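Local coordinates for protein putative sulfatase yidJ (Bacteroides fragilis, PDB 2QZU) that probably hydrolyses sulfate esters as a metal-dependent, arylsulfatase-like member of the sulfatase family, at residues S77-P89 / L354-L366. Numbering follows the deposited sequence.
Sequences SPARGMLMTGMYP and LMIAFADLYPTLL
Leu83 and Phe358 carry the apolar part of this contact, their side chains crossing at about a right angle. Leu83 CD2 lies 3.5 Å from Phe358 CZ, in an oblique approach to the ring, while Leu83 CD1 turns to Leu361 CB at 3.9 Å. The ring is sent across to the helix 77-85 because Phe358 CG stands anti to its backbone N (chi1 -174°); there its edge meets Ala79 O, 3.4 Å from Phe358 CE2 and near the ring plane. Met82 CB and Ala359 CB touch at 3.6 Å, and the backbones come close where Leu83 faces Ala359.

Tyr362 packs against the end of the same helix. Its ring edge faces Met84 O, 3.1 Å from Tyr362 CE2, and its hydroxyl bonds to Arg114 O. Gly86, with positive phi, leaves the helix beside this ring, its N 3.5 Å from Tyr362 CD2.

No direct hydrogen bond joins the segments; water does that work. One molecule donates to Leu83 O and to Ala359 O and accepts from Tyr362 N, bridging the carbonyl of Leu83, near the end of helix 77-85, to the backbone of Ala359 and Tyr362; the water oxygen lies 2.6 Å from Ala359 O. A second accepts from Tyr88 OH and donates to Asp360 OD1, linking two groups that do not bond directly. Asp360 OD2, meanwhile, accepts from Ala357 N and Gln399 NE2.

The two helix axes run 34° apart, with Leu83, Phe358 and Leu361 also touching strand 29-35 of the central mixed sheet. Two neighbouring helical segments thus pack on each other and on that sheet, as in the alkaline phosphatase-like sulfatase fold; helix 77-85 directly follows Ser76, the predicted formylglycine (3-oxoalanine) site, which is unmodified here.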
loop_
_atom_site.group_PDB
_atom_site.type_symbol
_atom_site.label_atom_id
_atom_site.label_comp_id
_atom_site.label_asym_id
_atom_site.label_seq_id
_atom_site.Cartn_x
_atom_site.Cartn_y
_atom_site.Cartn_z
ATOM N N SER A 77 6.758 -20.194 2.413
ATOM C CA SER A 77 7.170 -21.367 1.649
ATOM C C SER A 77 7.806 -22.474 2.484
ATOM O O SER A 77 7.425 -23.642 2.356
ATOM C CB SER A 77 8.109 -20.958 0.514
ATOM O OG SER A 77 7.475 -20.004 -0.315
ATOM N N PRO A 78 8.779 -22.129 3.345
ATOM C CA PRO A 78 9.417 -23.160 4.169
ATOM C C PRO A 78 8.407 -23.950 4.994
ATOM O O PRO A 78 8.469 -25.182 5.051
ATOM C CB PRO A 78 10.383 -22.355 5.040
ATOM C CG PRO A 78 10.782 -21.226 4.130
ATOM C CD PRO A 78 9.446 -20.825 3.522
ATOM N N ALA A 79 7.473 -23.244 5.630
ATOM C CA ALA A 79 6.471 -23.916 6.448
ATOM C C ALA A 79 5.595 -24.831 5.593
ATOM O O ALA A 79 5.346 -25.974 5.960
ATOM C CB ALA A 79 5.606 -22.889 7.186
ATOM N N ARG A 80 5.131 -24.326 4.454
ATOM C CA ARG A 80 4.286 -25.115 3.561
ATOM C C ARG A 80 5.058 -26.305 3.000
ATOM O O ARG A 80 4.496 -27.383 2.800
ATOM C CB ARG A 80 3.757 -24.228 2.425
ATOM C CG ARG A 80 2.862 -23.099 2.938
ATOM C CD ARG A 80 2.700 -21.970 1.934
ATOM N NE ARG A 80 1.886 -20.888 2.483
ATOM C CZ ARG A 80 0.563 -20.931 2.610
ATOM N NH1 ARG A 80 -0.116 -22.003 2.223
ATOM N NH2 ARG A 80 -0.081 -19.902 3.137
ATOM N N GLY A 81 6.353 -26.104 2.768
ATOM C CA GLY A 81 7.196 -27.168 2.248
ATOM C C GLY A 81 7.335 -28.301 3.250
ATOM O O GLY A 81 7.390 -29.476 2.876
HETATM N N MSE A 82 7.398 -27.943 4.528
HETATM C CA MSE A 82 7.504 -28.925 5.598
HETATM C C MSE A 82 6.180 -29.668 5.721
HETATM O O MSE A 82 6.153 -30.882 5.918
HETATM C CB MSE A 82 7.842 -28.230 6.920
HETATM C CG MSE A 82 9.323 -27.964 7.098
HETATM SE SE MSE A 82 9.705 -26.486 8.296
HETATM C CE MSE A 82 10.815 -25.466 7.099
ATOM N N LEU A 83 5.080 -28.934 5.604
ATOM C CA LEU A 83 3.760 -29.541 5.698
ATOM C C LEU A 83 3.548 -30.585 4.606
ATOM O O LEU A 83 3.133 -31.708 4.880
ATOM C CB LEU A 83 2.668 -28.476 5.578
ATOM C CG LEU A 83 1.249 -29.031 5.413
ATOM C CD1 LEU A 83 0.846 -29.797 6.670
ATOM C CD2 LEU A 83 0.282 -27.889 5.151
HETATM N N MSE A 84 3.844 -30.217 3.367
HETATM C CA MSE A 84 3.635 -31.132 2.254
HETATM C C MSE A 84 4.557 -32.353 2.213
HETATM O O MSE A 84 4.117 -33.445 1.849
HETATM C CB MSE A 84 3.726 -30.377 0.926
HETATM C CG MSE A 84 2.731 -29.228 0.775
HETATM SE SE MSE A 84 0.887 -29.680 1.226
HETATM C CE MSE A 84 0.281 -27.897 1.686
ATOM N N THR A 85 5.819 -32.177 2.598
ATOM C CA THR A 85 6.793 -33.268 2.565
ATOM C C THR A 85 6.995 -34.026 3.876
ATOM O O THR A 85 7.479 -35.162 3.869
ATOM C CB THR A 85 8.188 -32.762 2.146
ATOM O OG1 THR A 85 8.699 -31.880 3.152
ATOM C CG2 THR A 85 8.120 -32.022 0.822
ATOM N N GLY A 86 6.650 -33.397 4.992
ATOM C CA GLY A 86 6.849 -34.038 6.281
ATOM C C GLY A 86 8.329 -34.084 6.637
ATOM O O GLY A 86 8.749 -34.857 7.499
HETATM N N MSE A 87 9.123 -33.252 5.968
HETATM C CA MSE A 87 10.563 -33.191 6.208
HETATM C C MSE A 87 10.952 -31.815 6.719
HETATM O O MSE A 87 10.281 -30.825 6.432
HETATM C CB MSE A 87 11.337 -33.477 4.917
HETATM C CG MSE A 87 11.039 -34.838 4.296
HETATM SE SE MSE A 87 12.079 -35.161 2.684
HETATM C CE MSE A 87 10.713 -34.862 1.351
ATOM N N TYR A 88 12.035 -31.745 7.483
ATOM C CA TYR A 88 12.481 -30.455 7.979
ATOM C C TYR A 88 13.076 -29.706 6.770
ATOM O O TYR A 88 13.327 -30.317 5.733
ATOM C CB TYR A 88 13.415 -30.690 9.173
ATOM C CG TYR A 88 12.605 -31.228 10.349
ATOM C CD1 TYR A 88 11.697 -30.405 11.026
ATOM C CD2 TYR A 88 12.654 -32.579 10.711
ATOM C CE1 TYR A 88 10.857 -30.909 12.020
ATOM C CE2 TYR A 88 11.815 -33.095 11.704
ATOM C CZ TYR A 88 10.918 -32.253 12.353
ATOM O OH TYR A 88 10.068 -32.758 13.318
ATOM N N PRO A 89 13.298 -28.381 6.874
ATOM C CA PRO A 89 13.830 -27.597 5.747
ATOM C C PRO A 89 14.951 -28.105 4.839
ATOM O O PRO A 89 14.831 -28.009 3.616
ATOM C CB PRO A 89 14.144 -26.237 6.380
ATOM C CG PRO A 89 14.373 -26.552 7.810
ATOM C CD PRO A 89 13.335 -27.593 8.119
ATOM N N LEU A 354 -0.671 -30.296 24.010
ATOM C CA LEU A 354 0.255 -30.960 23.088
ATOM C C LEU A 354 0.964 -29.956 22.174
ATOM O O LEU A 354 0.310 -29.187 21.476
ATOM C CB LEU A 354 -0.504 -31.965 22.219
ATOM C CG LEU A 354 0.373 -32.764 21.250
ATOM C CD1 LEU A 354 1.233 -33.749 22.035
ATOM C CD2 LEU A 354 -0.507 -33.503 20.250
HETATM N N MSE A 355 2.294 -29.980 22.158
HETATM C CA MSE A 355 3.038 -29.041 21.317
HETATM C C MSE A 355 3.170 -29.547 19.883
HETATM O O MSE A 355 4.277 -29.740 19.374
HETATM C CB MSE A 355 4.431 -28.779 21.896
HETATM C CG MSE A 355 5.045 -27.485 21.382
HETATM SE SE MSE A 355 6.943 -27.360 21.668
HETATM C CE MSE A 355 6.952 -27.503 23.606
ATOM N N ILE A 356 2.030 -29.758 19.236
ATOM C CA ILE A 356 2.013 -30.230 17.861
ATOM C C ILE A 356 2.501 -29.110 16.944
ATOM O O ILE A 356 2.266 -27.930 17.209
ATOM C CB ILE A 356 0.579 -30.677 17.455
ATOM C CG1 ILE A 356 0.557 -31.139 15.998
ATOM C CG2 ILE A 356 -0.410 -29.539 17.668
ATOM C CD1 ILE A 356 -0.734 -31.839 15.611
ATOM N N ALA A 357 3.202 -29.480 15.878
ATOM C CA ALA A 357 3.712 -28.488 14.943
ATOM C C ALA A 357 3.021 -28.604 13.597
ATOM O O ALA A 357 2.528 -29.669 13.220
ATOM C CB ALA A 357 5.219 -28.656 14.761
ATOM N N PHE A 358 3.000 -27.493 12.875
ATOM C CA PHE A 358 2.402 -27.421 11.548
ATOM C C PHE A 358 2.894 -28.588 10.687
ATOM O O PHE A 358 2.104 -29.241 10.003
ATOM C CB PHE A 358 2.793 -26.080 10.913
ATOM C CG PHE A 358 2.129 -25.787 9.593
ATOM C CD1 PHE A 358 0.746 -25.639 9.502
ATOM C CD2 PHE A 358 2.902 -25.573 8.451
ATOM C CE1 PHE A 358 0.145 -25.278 8.295
ATOM C CE2 PHE A 358 2.315 -25.212 7.241
ATOM C CZ PHE A 358 0.932 -25.061 7.162
ATOM N N ALA A 359 4.194 -28.865 10.751
ATOM C CA ALA A 359 4.804 -29.926 9.947
ATOM C C ALA A 359 4.519 -31.362 10.386
ATOM O O ALA A 359 4.830 -32.304 9.661
ATOM C CB ALA A 359 6.310 -29.705 9.869
ATOM N N ASP A 360 3.944 -31.536 11.570
ATOM C CA ASP A 360 3.632 -32.878 12.056
ATOM C C ASP A 360 2.327 -33.403 11.473
ATOM O O ASP A 360 2.007 -34.583 11.627
ATOM C CB ASP A 360 3.522 -32.891 13.584
ATOM C CG ASP A 360 4.811 -32.485 14.263
ATOM O OD1 ASP A 360 5.896 -32.793 13.715
ATOM O OD2 ASP A 360 4.738 -31.875 15.353
ATOM N N LEU A 361 1.577 -32.536 10.798
ATOM C CA LEU A 361 0.291 -32.947 10.247
ATOM C C LEU A 361 0.333 -34.045 9.180
ATOM O O LEU A 361 -0.623 -34.807 9.051
ATOM C CB LEU A 361 -0.476 -31.719 9.736
ATOM C CG LEU A 361 -0.947 -30.800 10.874
ATOM C CD1 LEU A 361 -1.556 -29.529 10.303
ATOM C CD2 LEU A 361 -1.967 -31.531 11.743
ATOM N N TYR A 362 1.433 -34.142 8.435
ATOM C CA TYR A 362 1.570 -35.175 7.401
ATOM C C TYR A 362 1.446 -36.571 8.045
ATOM O O TYR A 362 0.474 -37.287 7.792
ATOM C CB TYR A 362 2.923 -35.005 6.683
ATOM C CG TYR A 362 3.206 -35.898 5.484
ATOM C CD1 TYR A 362 2.927 -37.268 5.508
ATOM C CD2 TYR A 362 3.873 -35.387 4.368
ATOM C CE1 TYR A 362 3.311 -38.101 4.453
ATOM C CE2 TYR A 362 4.264 -36.206 3.319
ATOM C CZ TYR A 362 3.983 -37.560 3.362
ATOM O OH TYR A 362 4.377 -38.363 2.317
ATOM N N PRO A 363 2.408 -36.969 8.903
ATOM C CA PRO A 363 2.258 -38.304 9.499
ATOM C C PRO A 363 1.064 -38.431 10.451
ATOM O O PRO A 363 0.404 -39.470 10.490
ATOM C CB PRO A 363 3.592 -38.517 10.210
ATOM C CG PRO A 363 3.956 -37.134 10.643
ATOM C CD PRO A 363 3.620 -36.301 9.416
ATOM N N THR A 364 0.788 -37.374 11.206
ATOM C CA THR A 364 -0.319 -37.389 12.158
ATOM C C THR A 364 -1.672 -37.637 11.491
ATOM O O THR A 364 -2.408 -38.539 11.895
ATOM C CB THR A 364 -0.369 -36.069 12.964
ATOM O OG1 THR A 364 0.873 -35.895 13.659
ATOM C CG2 THR A 364 -1.509 -36.096 13.984
ATOM N N LEU A 365 -2.001 -36.853 10.467
ATOM C CA LEU A 365 -3.282 -37.023 9.783
ATOM C C LEU A 365 -3.367 -38.360 9.049
ATOM O O LEU A 365 -4.372 -39.061 9.139
ATOM C CB LEU A 365 -3.521 -35.872 8.800
ATOM C CG LEU A 365 -3.798 -34.500 9.435
ATOM C CD1 LEU A 365 -3.758 -33.414 8.366
ATOM C CD2 LEU A 365 -5.159 -34.521 10.124
ATOM N N LEU A 366 -2.308 -38.721 8.334
ATOM C CA LEU A 366 -2.308 -39.979 7.596
ATOM C C LEU A 366 -2.571 -41.179 8.505
ATOM O O LEU A 366 -3.345 -42.066 8.151
ATOM C CB LEU A 366 -0.978 -40.157 6.859
ATOM C CG LEU A 366 -1.009 -40.124 5.325
ATOM C CD1 LEU A 366 -2.010 -39.103 4.824
ATOM C CD2 LEU A 366 0.391 -39.823 4.803
HETATM O O HOH W 1 3.261 -32.138 7.557
HETATM O O HOH W 2 7.882 -31.214 13.983
#